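PDB 1C7N: cystalysin from Treponema denticola, which belongs to the class I and II aminotransferase family of fold-type I enzymes and carries pyridoxal-5'-phosphate in each subunit of a dimer. Local coordinates for residues 106-112 with 132-136; 2-6 with 290-295; 353-357 with 367-371; 242-247 with 274-280. One frame throughout, in Å; residues are numbered along the deposited sequence.

Contact 1: 106-112 with 132-136; sequences VREFTKP and NQERK
Arg135 reaches across to the end of helix 98-109 in a mainly polar contact at the margin of the seven-stranded sheet, where the loop after helix 125-131 leads into edge strand 136-139. Its guanidinium holds Thr110 side-on with two nitrogens. Arg135 NE meets Thr110 OG1 at 2.9 Å, nearly straight and in the guanidinium plane, while Arg135 NH2 reaches Thr110 O at 2.6 Å from above the carbonyl plane. The third nitrogen turns back on its own segment, Arg135 NH1 to Gln133 O at 2.8 Å. A bend at chi2 (62°) lays the arginine chain past Val106, whose CG1 lies 3.6 Å from Arg135 NE. Pro112 runs alongside, and its N sits over the centre of one guanidinium face. Glu134, with positive phi, is the C-prime residue of the Schellman motif that ends helix 125-131. Gln133 crosses Arg107 at about a right angle and gives its NE2 to the carbonyls of Phe103 and Ala129. Arg107 itself packs on Ala267 of the second subunit. Bonded through all three nitrogens, the guanidinium of this buried arginine is probably held against rotation, its positive charge stabilised by the oxygens it donates to.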
loop_
_atom_site.group_PDB
_atom_site.type_symbol
_atom_site.label_atom_id
_atom_site.label_comp_id
_atom_site.label_asym_id
_atom_site.label_seq_id
_atom_site.Cartn_x
_atom_site.Cartn_y
_atom_site.Cartn_z
ATOM N N VAL A 106 0.437 -16.691 -5.100
ATOM C CA VAL A 106 -0.496 -17.812 -5.093
ATOM C C VAL A 106 -1.638 -17.540 -6.068
ATOM O O VAL A 106 -2.015 -18.394 -6.870
ATOM C CB VAL A 106 -1.082 -18.032 -3.685
ATOM C CG1 VAL A 106 -2.133 -19.135 -3.720
ATOM C CG2 VAL A 106 0.035 -18.390 -2.713
ATOM N N ARG A 107 -2.174 -16.331 -5.995
ATOM C CA ARG A 107 -3.275 -15.921 -6.850
ATOM C C ARG A 107 -2.974 -16.107 -8.336
ATOM O O ARG A 107 -3.775 -16.679 -9.076
ATOM C CB ARG A 107 -3.609 -14.452 -6.568
ATOM C CG ARG A 107 -4.735 -13.869 -7.409
ATOM C CD ARG A 107 -5.124 -12.478 -6.911
ATOM N NE ARG A 107 -5.401 -12.484 -5.475
ATOM C CZ ARG A 107 -4.580 -12.000 -4.546
ATOM N NH1 ARG A 107 -3.417 -11.456 -4.892
ATOM N NH2 ARG A 107 -4.914 -12.074 -3.265
ATOM N N GLU A 108 -1.804 -15.642 -8.760
ATOM C CA GLU A 108 -1.412 -15.702 -10.164
ATOM C C GLU A 108 -0.859 -17.016 -10.711
ATOM O O GLU A 108 -1.230 -17.428 -11.807
ATOM C CB GLU A 108 -0.409 -14.577 -10.451
ATOM C CG GLU A 108 0.113 -14.518 -11.881
ATOM C CD GLU A 108 -0.999 -14.434 -12.913
ATOM O OE1 GLU A 108 -2.003 -13.740 -12.654
ATOM O OE2 GLU A 108 -0.860 -15.052 -13.989
ATOM N N PHE A 109 0.011 -17.688 -9.964
ATOM C CA PHE A 109 0.607 -18.912 -10.476
ATOM C C PHE A 109 0.016 -20.256 -10.055
ATOM O O PHE A 109 0.609 -21.304 -10.310
ATOM C CB PHE A 109 2.115 -18.880 -10.213
ATOM C CG PHE A 109 2.789 -17.670 -10.793
ATOM C CD1 PHE A 109 2.904 -16.497 -10.054
ATOM C CD2 PHE A 109 3.239 -17.675 -12.108
ATOM C CE1 PHE A 109 3.454 -15.345 -10.616
ATOM C CE2 PHE A 109 3.790 -16.526 -12.682
ATOM C CZ PHE A 109 3.896 -15.360 -11.935
ATOM N N THR A 110 -1.147 -20.229 -9.418
ATOM C CA THR A 110 -1.828 -21.459 -9.020
ATOM C C THR A 110 -3.327 -21.231 -9.153
ATOM O O THR A 110 -3.778 -20.101 -9.321
ATOM C CB THR A 110 -1.531 -21.874 -7.555
ATOM O OG1 THR A 110 -2.086 -20.908 -6.655
ATOM C CG2 THR A 110 -0.033 -21.995 -7.320
ATOM N N LYS A 111 -4.092 -22.312 -9.087
ATOM C CA LYS A 111 -5.543 -22.235 -9.190
ATOM C C LYS A 111 -6.126 -22.965 -7.986
ATOM O O LYS A 111 -5.439 -23.768 -7.353
ATOM C CB LYS A 111 -6.013 -22.908 -10.480
ATOM C CG LYS A 111 -5.577 -24.365 -10.603
ATOM C CD LYS A 111 -6.174 -25.031 -11.839
ATOM C CE LYS A 111 -5.644 -26.448 -12.028
ATOM N NZ LYS A 111 -5.961 -27.344 -10.879
ATOM N N PRO A 112 -7.394 -22.691 -7.643
ATOM C CA PRO A 112 -7.974 -23.384 -6.492
ATOM C C PRO A 112 -7.757 -24.888 -6.632
ATOM O O PRO A 112 -7.879 -25.440 -7.728
ATOM C CB PRO A 112 -9.447 -22.987 -6.565
ATOM C CG PRO A 112 -9.375 -21.584 -7.104
ATOM C CD PRO A 112 -8.346 -21.720 -8.212
ATOM N N ASN A 132 -6.593 -19.528 2.444
ATOM C CA ASN A 132 -7.564 -18.445 2.358
ATOM C C ASN A 132 -7.958 -18.191 0.906
ATOM O O ASN A 132 -8.990 -17.581 0.635
ATOM C CB ASN A 132 -6.998 -17.166 2.985
ATOM C CG ASN A 132 -7.061 -17.186 4.501
ATOM O OD1 ASN A 132 -7.194 -18.247 5.113
ATOM N ND2 ASN A 132 -6.954 -16.013 5.118
ATOM N N GLN A 133 -7.132 -18.658 -0.028
ATOM C CA GLN A 133 -7.430 -18.495 -1.448
ATOM C C GLN A 133 -7.822 -19.854 -2.025
ATOM O O GLN A 133 -7.797 -20.074 -3.236
ATOM C CB GLN A 133 -6.224 -17.917 -2.196
ATOM C CG GLN A 133 -5.799 -16.541 -1.693
ATOM C CD GLN A 133 -4.866 -15.823 -2.649
ATOM O OE1 GLN A 133 -5.267 -15.419 -3.738
ATOM N NE2 GLN A 133 -3.611 -15.663 -2.245
ATOM N N GLU A 134 -8.183 -20.755 -1.119
ATOM C CA GLU A 134 -8.614 -22.109 -1.439
ATOM C C GLU A 134 -7.620 -22.990 -2.191
ATOM O O GLU A 134 -8.006 -23.798 -3.037
ATOM C CB GLU A 134 -9.955 -22.067 -2.180
ATOM C CG GLU A 134 -11.033 -21.314 -1.412
ATOM C CD GLU A 134 -12.426 -21.520 -1.981
ATOM O OE1 GLU A 134 -13.350 -20.783 -1.571
ATOM O OE2 GLU A 134 -12.600 -22.420 -2.830
ATOM N N ARG A 135 -6.337 -22.827 -1.889
ATOM C CA ARG A 135 -5.308 -23.672 -2.489
ATOM C C ARG A 135 -5.033 -24.693 -1.390
ATOM O O ARG A 135 -5.539 -24.544 -0.277
ATOM C CB ARG A 135 -4.043 -22.870 -2.803
ATOM C CG ARG A 135 -3.978 -22.277 -4.210
ATOM C CD ARG A 135 -5.088 -21.269 -4.509
ATOM N NE ARG A 135 -4.794 -20.527 -5.738
ATOM C CZ ARG A 135 -5.581 -19.600 -6.280
ATOM N NH1 ARG A 135 -6.735 -19.278 -5.717
ATOM N NH2 ARG A 135 -5.198 -18.979 -7.386
ATOM N N LYS A 136 -4.251 -25.727 -1.678
ATOM C CA LYS A 136 -3.981 -26.734 -0.657
ATOM C C LYS A 136 -2.609 -26.578 -0.006
ATOM O O LYS A 136 -1.586 -26.543 -0.686
ATOM C CB LYS A 136 -4.110 -28.142 -1.249
ATOM C CG LYS A 136 -5.413 -28.400 -2.006
ATOM C CD LYS A 136 -6.641 -27.950 -1.224
ATOM C CE LYS A 136 -6.753 -28.640 0.126
ATOM N NZ LYS A 136 -7.916 -28.115 0.902
#

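Contact 2: 2-6 with 290-295; sequences IYDFT and KWLDGC
Tyr3, Phe5 and Trp291 form an aromatic cluster through which the N-terminal arm of the chain lies against the start of helix 289-313. The indole turns its edge toward the face of Tyr3 in an offset edge-to-face pair, the phenol and five-membered ring planes 88° apart, with Trp291 CD1 3.6 Å from Tyr3 CD2. The same tyrosine face receives the helix backbone: Trp291 CA stands over the ring centre, 3.9 Å from its centroid, a CH-pi contact. Phe5 comes to a face of the indole, its CZ 3.5 Å from Trp291 NE1, the two rings being inclined and neither stacked nor edge-on. With CG of Trp291 anti to the backbone N (chi1 177°), the indole leans out beside the helix, and one tryptophan can meet Tyr3 with its edge and Phe5 with its face.

The tip of Phe5 also presses on the helix backbone, CZ lying 3.4 Å from Cys295 N, and CE2 touches Cys295 CB at 3.6 Å. Gly294 presents bare backbone to this ring. Two waters supply the polar links: one donates to Tyr3 OH and accepts from Trp291 N, the other donates to Asp4 O and accepts from Trp291 NE1 at 3.0 Å. An Asx turn, Thr6 N to Asp4 OD1, folds the arm around Phe5.

Glu48 of helix 47-59 hydrogen-bonds Tyr3 OH, and Pro47 touches both Tyr3 and Trp291. Phe43 meets Phe5 edge-to-face, while Phe240 of helix 237-240 packs on the indole.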
loop_
_atom_site.group_PDB
_atom_site.type_symbol
_atom_site.label_atom_id
_atom_site.label_comp_id
_atom_site.label_asym_id
_atom_site.label_seq_id
_atom_site.Cartn_x
_atom_site.Cartn_y
_atom_site.Cartn_z
ATOM N N ILE A 2 25.582 8.786 16.602
ATOM C CA ILE A 2 25.543 8.016 17.838
ATOM C C ILE A 2 24.199 7.300 17.835
ATOM O O ILE A 2 23.175 7.910 17.552
ATOM C CB ILE A 2 25.663 8.926 19.076
ATOM C CG1 ILE A 2 26.991 9.692 19.022
ATOM C CG2 ILE A 2 25.607 8.087 20.344
ATOM C CD1 ILE A 2 27.233 10.580 20.212
ATOM N N TYR A 3 24.205 6.007 18.136
ATOM C CA TYR A 3 22.976 5.223 18.118
ATOM C C TYR A 3 22.446 4.872 19.502
ATOM O O TYR A 3 23.210 4.767 20.462
ATOM C CB TYR A 3 23.205 3.956 17.290
ATOM C CG TYR A 3 23.713 4.260 15.896
ATOM C CD1 TYR A 3 24.934 3.755 15.451
ATOM C CD2 TYR A 3 22.992 5.099 15.038
ATOM C CE1 TYR A 3 25.429 4.081 14.185
ATOM C CE2 TYR A 3 23.476 5.430 13.777
ATOM C CZ TYR A 3 24.695 4.922 13.356
ATOM O OH TYR A 3 25.186 5.280 12.122
ATOM N N ASP A 4 21.132 4.681 19.593
ATOM C CA ASP A 4 20.488 4.370 20.863
ATOM C C ASP A 4 19.717 3.052 20.855
ATOM O O ASP A 4 18.689 2.932 20.189
ATOM C CB ASP A 4 19.539 5.513 21.241
ATOM C CG ASP A 4 18.827 5.282 22.567
ATOM O OD1 ASP A 4 18.883 4.159 23.115
ATOM O OD2 ASP A 4 18.192 6.235 23.056
ATOM N N PHE A 5 20.220 2.065 21.593
ATOM C CA PHE A 5 19.554 0.766 21.699
ATOM C C PHE A 5 19.313 0.491 23.176
ATOM O O PHE A 5 19.076 -0.650 23.585
ATOM C CB PHE A 5 20.424 -0.355 21.117
ATOM C CG PHE A 5 20.736 -0.194 19.653
ATOM C CD1 PHE A 5 21.945 0.365 19.241
ATOM C CD2 PHE A 5 19.828 -0.613 18.687
ATOM C CE1 PHE A 5 22.243 0.501 17.888
ATOM C CE2 PHE A 5 20.117 -0.479 17.329
ATOM C CZ PHE A 5 21.329 0.079 16.931
ATOM N N THR A 6 19.366 1.554 23.974
ATOM C CA THR A 6 19.198 1.437 25.411
ATOM C C THR A 6 17.970 2.117 26.013
ATOM O O THR A 6 17.477 1.690 27.052
ATOM C CB THR A 6 20.445 1.971 26.129
ATOM O OG1 THR A 6 20.671 3.328 25.732
ATOM C CG2 THR A 6 21.667 1.134 25.766
ATOM N N LYS A 290 25.886 1.357 9.561
ATOM C CA LYS A 290 26.479 1.340 10.899
ATOM C C LYS A 290 25.427 1.065 11.965
ATOM O O LYS A 290 25.703 0.411 12.969
ATOM C CB LYS A 290 27.150 2.677 11.222
ATOM C CG LYS A 290 28.250 3.115 10.270
ATOM C CD LYS A 290 29.438 2.182 10.274
ATOM C CE LYS A 290 30.628 2.852 9.594
ATOM N NZ LYS A 290 30.251 3.472 8.289
ATOM N N TRP A 291 24.223 1.588 11.756
ATOM C CA TRP A 291 23.155 1.380 12.718
ATOM C C TRP A 291 22.817 -0.108 12.765
ATOM O O TRP A 291 22.641 -0.681 13.839
ATOM C CB TRP A 291 21.918 2.193 12.329
ATOM C CG TRP A 291 20.761 1.972 13.249
ATOM C CD1 TRP A 291 20.471 2.656 14.398
ATOM C CD2 TRP A 291 19.755 0.967 13.112
ATOM N NE1 TRP A 291 19.337 2.131 14.985
ATOM C CE2 TRP A 291 18.882 1.093 14.214
ATOM C CE3 TRP A 291 19.506 -0.034 12.161
ATOM C CZ2 TRP A 291 17.778 0.252 14.392
ATOM C CZ3 TRP A 291 18.410 -0.863 12.341
ATOM C CH2 TRP A 291 17.560 -0.712 13.449
ATOM N N LEU A 292 22.741 -0.733 11.593
ATOM C CA LEU A 292 22.433 -2.155 11.504
ATOM C C LEU A 292 23.483 -3.008 12.224
ATOM O O LEU A 292 23.141 -4.007 12.862
ATOM C CB LEU A 292 22.332 -2.584 10.036
ATOM C CG LEU A 292 22.038 -4.063 9.776
ATOM C CD1 LEU A 292 20.769 -4.478 10.515
ATOM C CD2 LEU A 292 21.877 -4.292 8.286
ATOM N N ASP A 293 24.755 -2.625 12.118
ATOM C CA ASP A 293 25.821 -3.375 12.783
ATOM C C ASP A 293 25.593 -3.340 14.287
ATOM O O ASP A 293 25.707 -4.360 14.973
ATOM C CB ASP A 293 27.205 -2.781 12.481
ATOM C CG ASP A 293 27.606 -2.929 11.025
ATOM O OD1 ASP A 293 27.244 -3.948 10.402
ATOM O OD2 ASP A 293 28.304 -2.029 10.509
ATOM N N GLY A 294 25.275 -2.154 14.795
ATOM C CA GLY A 294 25.027 -2.000 16.217
ATOM C C GLY A 294 23.793 -2.758 16.671
ATOM O O GLY A 294 23.766 -3.314 17.774
ATOM N N CYS A 295 22.770 -2.786 15.820
ATOM C CA CYS A 295 21.530 -3.490 16.145
ATOM C C CYS A 295 21.791 -4.986 16.283
ATOM O O CYS A 295 21.354 -5.618 17.242
ATOM C CB CYS A 295 20.480 -3.245 15.055
ATOM S SG CYS A 295 18.842 -3.932 15.426
HETATM O O HOH W 1 24.339 3.840 9.937
HETATM O O HOH W 2 17.846 2.979 17.444
#

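Contact 3: 353-357 with 367-371; sequences FFDEG and FERIN
This beta hairpin pairs strand 355-356 with strand 367-371, the central strand of a small three-stranded antiparallel sheet. Backbone bonds set the register. Asp355 and Arg369 are a hydrogen-bonded antiparallel pair, joined by Asp355 N to Arg369 O at 3.0 Å and by the return bond from Arg369 N to Asp355 O. Farther along, Gly357 N reaches Phe367 O at 2.9 Å.

Charge pairing occupies the face that bears Asp355 and Arg369. Their flat groups are nearly parallel, 6° apart, and Asp355 OD2 lies over a guanidinium face, 3.1 Å from Arg369 NH2; this salt bridge rests on charge, with no N-H directed at the oxygen. The N-H groups are used elsewhere, NH2 on Ser37 O and NH1 on OD1 of Asn175, a residue of the pyridoxal-5'-phosphate pocket. A bend at chi3 (79°) turns the guanidinium alongside the aspartate.

Apolar packing centres on Phe354, whose ring edge meets Ile370, CE1 to CG1 3.6 Å, while Phe354 CD2 lies 3.6 Å from Glu368 CB.

Two acids meet on the face of Glu356 and Glu368, a non-hydrogen-bonded pair next to helix 339-350. Their side chains run the same way, and the carboxylate planes stand 85° apart. Glu356 OE2 approaches Glu368 OE1 to 2.5 Å, a separation at which one of these buried acids probably carries a proton.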
loop_
_atom_site.group_PDB
_atom_site.type_symbol
_atom_site.label_atom_id
_atom_site.label_comp_id
_atom_site.label_asym_id
_atom_site.label_seq_id
_atom_site.Cartn_x
_atom_site.Cartn_y
_atom_site.Cartn_z
ATOM N N PHE A 353 4.726 -11.357 26.806
ATOM C CA PHE A 353 3.988 -11.613 25.582
ATOM C C PHE A 353 4.841 -12.066 24.417
ATOM O O PHE A 353 5.431 -11.259 23.705
ATOM C CB PHE A 353 3.182 -10.368 25.210
ATOM C CG PHE A 353 2.212 -9.958 26.273
ATOM C CD1 PHE A 353 2.656 -9.331 27.430
ATOM C CD2 PHE A 353 0.859 -10.259 26.148
ATOM C CE1 PHE A 353 1.767 -9.010 28.455
ATOM C CE2 PHE A 353 -0.033 -9.948 27.159
ATOM C CZ PHE A 353 0.416 -9.323 28.316
ATOM N N PHE A 354 4.908 -13.380 24.248
ATOM C CA PHE A 354 5.676 -13.987 23.172
ATOM C C PHE A 354 4.733 -14.180 22.003
ATOM O O PHE A 354 3.569 -13.782 22.040
ATOM C CB PHE A 354 6.171 -15.387 23.565
ATOM C CG PHE A 354 7.129 -15.422 24.730
ATOM C CD1 PHE A 354 8.279 -14.642 24.736
ATOM C CD2 PHE A 354 6.923 -16.323 25.777
ATOM C CE1 PHE A 354 9.219 -14.760 25.761
ATOM C CE2 PHE A 354 7.858 -16.451 26.808
ATOM C CZ PHE A 354 9.008 -15.670 26.800
ATOM N N ASP A 355 5.257 -14.774 20.945
ATOM C CA ASP A 355 4.420 -15.134 19.827
ATOM C C ASP A 355 4.371 -16.627 20.130
ATOM O O ASP A 355 5.348 -17.347 19.914
ATOM C CB ASP A 355 5.102 -14.826 18.499
ATOM C CG ASP A 355 4.375 -13.739 17.725
ATOM O OD1 ASP A 355 3.897 -12.781 18.372
ATOM O OD2 ASP A 355 4.278 -13.833 16.481
ATOM N N GLU A 356 3.254 -17.074 20.698
ATOM C CA GLU A 356 3.100 -18.472 21.087
ATOM C C GLU A 356 3.488 -19.411 19.960
ATOM O O GLU A 356 3.029 -19.269 18.828
ATOM C CB GLU A 356 1.667 -18.740 21.561
ATOM C CG GLU A 356 1.235 -17.847 22.729
ATOM C CD GLU A 356 1.987 -18.132 24.024
ATOM O OE1 GLU A 356 2.241 -17.178 24.785
ATOM O OE2 GLU A 356 2.313 -19.304 24.296
ATOM N N GLY A 357 4.343 -20.376 20.289
ATOM C CA GLY A 357 4.832 -21.321 19.303
ATOM C C GLY A 357 3.810 -21.996 18.418
ATOM O O GLY A 357 4.044 -22.155 17.218
ATOM N N PHE A 367 6.652 -24.530 22.194
ATOM C CA PHE A 367 7.695 -23.518 22.015
ATOM C C PHE A 367 7.143 -22.102 22.164
ATOM O O PHE A 367 5.929 -21.888 22.159
ATOM C CB PHE A 367 8.350 -23.632 20.626
ATOM C CG PHE A 367 9.132 -24.901 20.406
ATOM C CD1 PHE A 367 8.489 -26.088 20.070
ATOM C CD2 PHE A 367 10.524 -24.898 20.513
ATOM C CE1 PHE A 367 9.221 -27.259 19.839
ATOM C CE2 PHE A 367 11.263 -26.053 20.288
ATOM C CZ PHE A 367 10.610 -27.239 19.949
ATOM N N GLU A 368 8.059 -21.143 22.288
ATOM C CA GLU A 368 7.721 -19.733 22.411
ATOM C C GLU A 368 8.719 -18.932 21.586
ATOM O O GLU A 368 9.922 -19.182 21.648
ATOM C CB GLU A 368 7.812 -19.273 23.869
ATOM C CG GLU A 368 6.803 -19.909 24.807
ATOM C CD GLU A 368 5.379 -19.443 24.563
ATOM O OE1 GLU A 368 4.481 -19.918 25.290
ATOM O OE2 GLU A 368 5.155 -18.607 23.655
ATOM N N ARG A 369 8.228 -17.970 20.812
ATOM C CA ARG A 369 9.112 -17.136 20.001
ATOM C C ARG A 369 9.247 -15.784 20.689
ATOM O O ARG A 369 8.251 -15.090 20.896
ATOM C CB ARG A 369 8.531 -16.934 18.597
ATOM C CG ARG A 369 9.519 -16.334 17.596
ATOM C CD ARG A 369 8.825 -15.856 16.328
ATOM N NE ARG A 369 8.186 -14.559 16.521
ATOM C CZ ARG A 369 7.603 -13.854 15.552
ATOM N NH1 ARG A 369 7.567 -14.318 14.305
ATOM N NH2 ARG A 369 7.064 -12.676 15.831
ATOM N N ILE A 370 10.476 -15.411 21.038
ATOM C CA ILE A 370 10.721 -14.142 21.712
ATOM C C ILE A 370 11.367 -13.125 20.774
ATOM O O ILE A 370 12.309 -13.450 20.048
ATOM C CB ILE A 370 11.623 -14.347 22.962
ATOM C CG1 ILE A 370 11.648 -13.063 23.798
ATOM C CG2 ILE A 370 13.035 -14.753 22.542
ATOM C CD1 ILE A 370 12.536 -13.139 25.018
ATOM N N ASN A 371 10.843 -11.901 20.772
ATOM C CA ASN A 371 11.381 -10.832 19.927
ATOM C C ASN A 371 12.572 -10.196 20.661
ATOM O O ASN A 371 12.393 -9.470 21.641
ATOM C CB ASN A 371 10.297 -9.775 19.673
ATOM C CG ASN A 371 10.778 -8.651 18.788
ATOM O OD1 ASN A 371 11.966 -8.333 18.769
ATOM N ND2 ASN A 371 9.855 -8.031 18.057
#

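Contact 4: 242-247 with 274-280; sequences IAGMGM and TTLGYKA
The N-terminal part of helix 275-287 packs against the loop that joins helix 237-240 to strand 248-251, with Met247 and Met245 supplying most of the loop's side of the contact. Met247 puts its methyl over the centre of the Tyr278 ring: CE is 3.4 Å from the ring centroid and 13° off the normal, a CH-pi contact. Its sulfur stands obliquely to the same ring, SD 4.2 Å from the centroid, making this a Met-aromatic pair. Bends at chi2 (50°) and chi3 (67°) curl the chain back so that the methyl, rather than the sulfur, sits above the ring. The same CE touches Thr274 CG2 at 3.6 Å.

Thr274 is the N-cap of the helix, its OG1 accepting from Gly277 N at 3.2 Å. Within this first turn, Gly277 lets the loop backbone come close, its CA lying 3.5 Å from Met245 O. In this fold-type I architecture the loop leads straight into the large-sheet strand that begins with Ser248 of the cofactor pocket. Tyr278 bonds to Pro272 O through its hydroxyl and meets Tyr71 edge-to-face.

Met245 reaches a different part of the helix, its CE resting 3.7 Å from Ala280 CB and near Leu276. Ile242 adds a looser touch through CD1 on Ala280 CB, 4.2 Å away. Leu62 of the second subunit packs on both Ile242 and Met245, and Leu276 meets Leu276 of that subunit.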
loop_
_atom_site.group_PDB
_atom_site.type_symbol
_atom_site.label_atom_id
_atom_site.label_comp_id
_atom_site.label_asym_id
_atom_site.label_seq_id
_atom_site.Cartn_x
_atom_site.Cartn_y
_atom_site.Cartn_z
ATOM N N ILE A 242 10.969 -0.794 9.610
ATOM C CA ILE A 242 10.054 0.093 8.890
ATOM C C ILE A 242 8.902 -0.633 8.203
ATOM O O ILE A 242 8.583 -0.368 7.040
ATOM C CB ILE A 242 10.796 0.973 7.850
ATOM C CG1 ILE A 242 11.592 0.108 6.872
ATOM C CG2 ILE A 242 11.703 1.961 8.568
ATOM C CD1 ILE A 242 12.245 0.915 5.745
ATOM N N ALA A 243 8.276 -1.549 8.937
ATOM C CA ALA A 243 7.137 -2.293 8.423
ATOM C C ALA A 243 6.017 -1.287 8.152
ATOM O O ALA A 243 5.140 -1.533 7.334
ATOM C CB ALA A 243 6.671 -3.331 9.450
ATOM N N GLY A 244 6.064 -0.156 8.852
ATOM C CA GLY A 244 5.055 0.881 8.679
ATOM C C GLY A 244 5.343 1.849 7.541
ATOM O O GLY A 244 4.669 2.878 7.402
ATOM N N MET A 245 6.347 1.518 6.733
ATOM C CA MET A 245 6.731 2.325 5.584
ATOM C C MET A 245 6.304 1.631 4.292
ATOM O O MET A 245 6.494 2.158 3.193
ATOM C CB MET A 245 8.239 2.564 5.595
ATOM C CG MET A 245 8.676 3.481 6.732
ATOM S SD MET A 245 7.806 5.061 6.670
ATOM C CE MET A 245 9.030 6.120 5.906
ATOM N N GLY A 246 5.718 0.445 4.453
ATOM C CA GLY A 246 5.211 -0.346 3.344
ATOM C C GLY A 246 5.881 -0.265 1.983
ATOM O O GLY A 246 5.368 0.395 1.080
ATOM N N MET A 247 7.019 -0.935 1.831
ATOM C CA MET A 247 7.727 -0.955 0.552
ATOM C C MET A 247 8.575 -2.213 0.447
ATOM O O MET A 247 9.461 -2.444 1.269
ATOM C CB MET A 247 8.603 0.287 0.387
ATOM C CG MET A 247 9.311 0.371 -0.966
ATOM S SD MET A 247 8.226 0.114 -2.405
ATOM C CE MET A 247 7.173 1.568 -2.328
ATOM N N THR A 274 3.515 5.260 -2.699
ATOM C CA THR A 274 4.032 5.829 -1.458
ATOM C C THR A 274 5.450 6.379 -1.553
ATOM O O THR A 274 6.426 5.645 -1.380
ATOM C CB THR A 274 3.988 4.793 -0.328
ATOM O OG1 THR A 274 4.825 5.228 0.749
ATOM C CG2 THR A 274 4.455 3.441 -0.830
ATOM N N THR A 275 5.541 7.683 -1.798
ATOM C CA THR A 275 6.811 8.388 -1.944
ATOM C C THR A 275 7.823 8.185 -0.820
ATOM O O THR A 275 9.019 8.027 -1.078
ATOM C CB THR A 275 6.581 9.899 -2.093
ATOM O OG1 THR A 275 7.843 10.567 -2.200
ATOM C CG2 THR A 275 5.830 10.437 -0.895
ATOM N N LEU A 276 7.354 8.202 0.424
ATOM C CA LEU A 276 8.258 8.023 1.554
ATOM C C LEU A 276 8.767 6.591 1.641
ATOM O O LEU A 276 9.864 6.348 2.142
ATOM C CB LEU A 276 7.564 8.421 2.857
ATOM C CG LEU A 276 7.151 9.897 2.879
ATOM C CD1 LEU A 276 6.403 10.211 4.164
ATOM C CD2 LEU A 276 8.392 10.772 2.739
ATOM N N GLY A 277 7.967 5.648 1.148
ATOM C CA GLY A 277 8.373 4.256 1.166
ATOM C C GLY A 277 9.594 4.062 0.284
ATOM O O GLY A 277 10.557 3.397 0.667
ATOM N N TYR A 278 9.563 4.641 -0.908
ATOM C CA TYR A 278 10.699 4.522 -1.807
ATOM C C TYR A 278 11.944 5.165 -1.206
ATOM O O TYR A 278 13.011 4.558 -1.199
ATOM C CB TYR A 278 10.392 5.164 -3.165
ATOM C CG TYR A 278 9.357 4.409 -3.963
ATOM C CD1 TYR A 278 8.053 4.886 -4.079
ATOM C CD2 TYR A 278 9.668 3.196 -4.575
ATOM C CE1 TYR A 278 7.084 4.175 -4.787
ATOM C CE2 TYR A 278 8.703 2.474 -5.281
ATOM C CZ TYR A 278 7.416 2.971 -5.383
ATOM O OH TYR A 278 6.463 2.274 -6.089
ATOM N N LYS A 279 11.802 6.382 -0.686
ATOM C CA LYS A 279 12.936 7.105 -0.103
ATOM C C LYS A 279 13.507 6.445 1.150
ATOM O O LYS A 279 14.721 6.457 1.367
ATOM C CB LYS A 279 12.539 8.546 0.224
ATOM C CG LYS A 279 13.713 9.428 0.631
ATOM C CD LYS A 279 14.688 9.614 -0.522
ATOM C CE LYS A 279 15.837 10.525 -0.134
ATOM N NZ LYS A 279 16.835 10.652 -1.231
ATOM N N ALA A 280 12.627 5.884 1.977
ATOM C CA ALA A 280 13.048 5.214 3.203
ATOM C C ALA A 280 13.996 4.059 2.888
ATOM O O ALA A 280 15.021 3.891 3.544
ATOM C CB ALA A 280 11.824 4.695 3.965
#

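How the contacts relate
Contacts 3 and 4 lie near bound pyridoxal-5'-phosphate: the side chain of Arg369 in contact 3 is about 5 Å from a bound cofactor, and Gly246 of contact 4 is about 7 Å from one. Contacts 1 and 2 are remote, the side chain of Val106 being about 13 Å and that of Trp291 about 14 Å from a bound pyridoxal-5'-phosphate. Contacts 2 and 4 are close neighbours, nearest atoms about 8 Å apart, and their helices 275-287 and 289-313 follow each other in the chain. Contacts 1 and 2 lie on opposite sides of the chain's centre, their own centres 41 Å apart. Contact 2 closes a long loop within which contacts 1 and 4 are nested; contact 3 follows it.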